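Local coordinates for protein ZmpA Glycopeptidase (Clostridium perfringens, PDB 6XSX) that is a multidomain glycopeptidase whose M60 metalloprotease module, represented here, probably hydrolyses the protein backbone of glycosylated substrates, at residues A[54-59]-A[173-178]. Residues are numbered along the deposited sequence; the frame is centred on the assembly and turned at random.
Sequences AVKSGQ and PQLPDV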
loop_
_atom_site.group_PDB
_atom_site.type_symbol
_atom_site.label_atom_id
_atom_site.label_comp_id
_atom_site.label_asym_id
_atom_site.label_seq_id
_atom_site.Cartn_x
_atom_site.Cartn_y
_atom_site.Cartn_z
ATOM N N ALA A 54 -14.334 -26.432 4.947
ATOM C CA ALA A 54 -14.028 -26.673 3.548
ATOM C C ALA A 54 -15.154 -27.485 2.920
ATOM O O ALA A 54 -15.770 -28.308 3.591
ATOM C CB ALA A 54 -12.716 -27.407 3.417
ATOM N N VAL A 55 -15.385 -27.251 1.624
ATOM C CA VAL A 55 -16.367 -28.001 0.858
ATOM C C VAL A 55 -15.810 -28.279 -0.538
ATOM O O VAL A 55 -14.901 -27.585 -1.002
ATOM C CB VAL A 55 -17.710 -27.242 0.782
ATOM C CG1 VAL A 55 -18.462 -27.281 2.109
ATOM C CG2 VAL A 55 -17.516 -25.802 0.319
ATOM N N LYS A 56 -16.380 -29.305 -1.183
ATOM C CA LYS A 56 -16.162 -29.628 -2.580
ATOM C C LYS A 56 -17.329 -29.077 -3.392
ATOM O O LYS A 56 -18.475 -29.175 -2.959
ATOM C CB LYS A 56 -16.144 -31.151 -2.767
ATOM C CG LYS A 56 -15.057 -31.886 -2.003
ATOM C CD LYS A 56 -15.128 -33.387 -2.148
ATOM C CE LYS A 56 -14.079 -34.073 -1.292
ATOM N NZ LYS A 56 -13.978 -35.520 -1.594
ATOM N N SER A 57 -17.031 -28.533 -4.585
ATOM C CA SER A 57 -18.077 -28.133 -5.511
ATOM C C SER A 57 -19.016 -29.317 -5.738
ATOM O O SER A 57 -18.553 -30.439 -5.902
ATOM C CB SER A 57 -17.502 -27.603 -6.812
ATOM O OG SER A 57 -16.982 -26.277 -6.635
ATOM N N GLY A 58 -20.330 -29.058 -5.731
ATOM C CA GLY A 58 -21.294 -30.107 -6.026
ATOM C C GLY A 58 -21.704 -30.924 -4.801
ATOM O O GLY A 58 -22.581 -31.780 -4.905
ATOM N N GLN A 59 -21.077 -30.682 -3.642
ATOM C CA GLN A 59 -21.537 -31.369 -2.442
ATOM C C GLN A 59 -22.728 -30.618 -1.848
ATOM O O GLN A 59 -22.938 -29.437 -2.122
ATOM C CB GLN A 59 -20.403 -31.638 -1.443
ATOM C CG GLN A 59 -20.073 -30.492 -0.496
ATOM C CD GLN A 59 -19.216 -30.932 0.675
ATOM O OE1 GLN A 59 -17.987 -30.983 0.604
ATOM N NE2 GLN A 59 -19.864 -31.238 1.790
ATOM N N PRO A 173 -7.556 -35.931 -2.889
ATOM C CA PRO A 173 -7.135 -34.774 -3.682
ATOM C C PRO A 173 -8.264 -33.872 -4.189
ATOM O O PRO A 173 -7.984 -32.827 -4.776
ATOM C CB PRO A 173 -6.406 -35.402 -4.892
ATOM C CG PRO A 173 -6.115 -36.827 -4.475
ATOM C CD PRO A 173 -7.282 -37.203 -3.584
ATOM N N GLN A 174 -9.525 -34.276 -3.970
ATOM C CA GLN A 174 -10.676 -33.459 -4.332
ATOM C C GLN A 174 -10.887 -32.339 -3.311
ATOM O O GLN A 174 -11.678 -31.428 -3.573
ATOM C CB GLN A 174 -11.979 -34.269 -4.335
ATOM C CG GLN A 174 -12.162 -35.239 -5.497
ATOM C CD GLN A 174 -13.379 -36.123 -5.300
ATOM O OE1 GLN A 174 -13.900 -36.292 -4.189
ATOM N NE2 GLN A 174 -13.844 -36.724 -6.387
ATOM N N LEU A 175 -10.255 -32.454 -2.128
ATOM C CA LEU A 175 -10.340 -31.429 -1.089
ATOM C C LEU A 175 -9.542 -30.192 -1.504
ATOM O O LEU A 175 -8.563 -30.314 -2.229
ATOM C CB LEU A 175 -9.776 -31.978 0.227
ATOM C CG LEU A 175 -10.665 -32.958 0.990
ATOM C CD1 LEU A 175 -9.891 -33.570 2.148
ATOM C CD2 LEU A 175 -11.920 -32.273 1.512
ATOM N N PRO A 176 -9.882 -28.963 -1.029
ATOM C CA PRO A 176 -9.097 -27.775 -1.374
ATOM C C PRO A 176 -7.770 -27.761 -0.608
ATOM O O PRO A 176 -7.735 -28.070 0.582
ATOM C CB PRO A 176 -9.996 -26.629 -0.890
ATOM C CG PRO A 176 -10.697 -27.221 0.307
ATOM C CD PRO A 176 -10.980 -28.662 -0.093
ATOM N N ASP A 177 -6.684 -27.409 -1.308
ATOM C CA ASP A 177 -5.388 -27.187 -0.685
ATOM C C ASP A 177 -5.376 -25.753 -0.150
ATOM O O ASP A 177 -5.122 -24.817 -0.906
ATOM C CB ASP A 177 -4.244 -27.445 -1.682
ATOM C CG ASP A 177 -2.845 -27.472 -1.066
ATOM O OD1 ASP A 177 -2.716 -27.176 0.146
ATOM O OD2 ASP A 177 -1.882 -27.780 -1.806
ATOM N N VAL A 178 -5.666 -25.583 1.145
ATOM C CA VAL A 178 -5.930 -24.251 1.674
ATOM C C VAL A 178 -5.505 -24.152 3.137
ATOM O O VAL A 178 -5.769 -25.071 3.912
ATOM C CB VAL A 178 -7.413 -23.844 1.524
ATOM C CG1 VAL A 178 -8.360 -24.820 2.215
ATOM C CG2 VAL A 178 -7.667 -22.438 2.045
#
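Gln174 meets Lys56 at the solvent-facing end of this contact: the lysine NZ donates a hydrogen bond to the amide OE1 (2.7 Å), lying in the carbonyl plane at a C=O...N angle of 146°. The two extended side chains cross at about a right angle, and Lys56 CE also rests on Gln174 CB (3.7 Å). A long chain suits Lys56 because it must reach across to the loop: its first torsion (chi1 -61°) sets CG beside the backbone N, and the straight methylene run beyond delivers NZ to Gln174 and to Asp172, which forms a salt bridge with the same ammonium group. Leu175 comes next, its CD2 touching Lys56 CE at 4.0 Å; the same apolar side chain also touches Tyr165, Leu168 and Leu169 of helix 155-171. Pro176 then turns its ring to the strand, CG meeting Ala54 CB at 3.7 Å; the small methyl of Ala54 lets the compact, rigid ring approach closely. At the strand's end, a type II turn from Lys56 to Gln59 has Gly58 third, with positive phi, where a side chain would jam against the preceding carbonyl O. The whole is a helix-to-strand connection, from helix 155-171 to strand 179-182, packed against the end of strand 49-56 of the same mixed sheet within the M60 peptidase region.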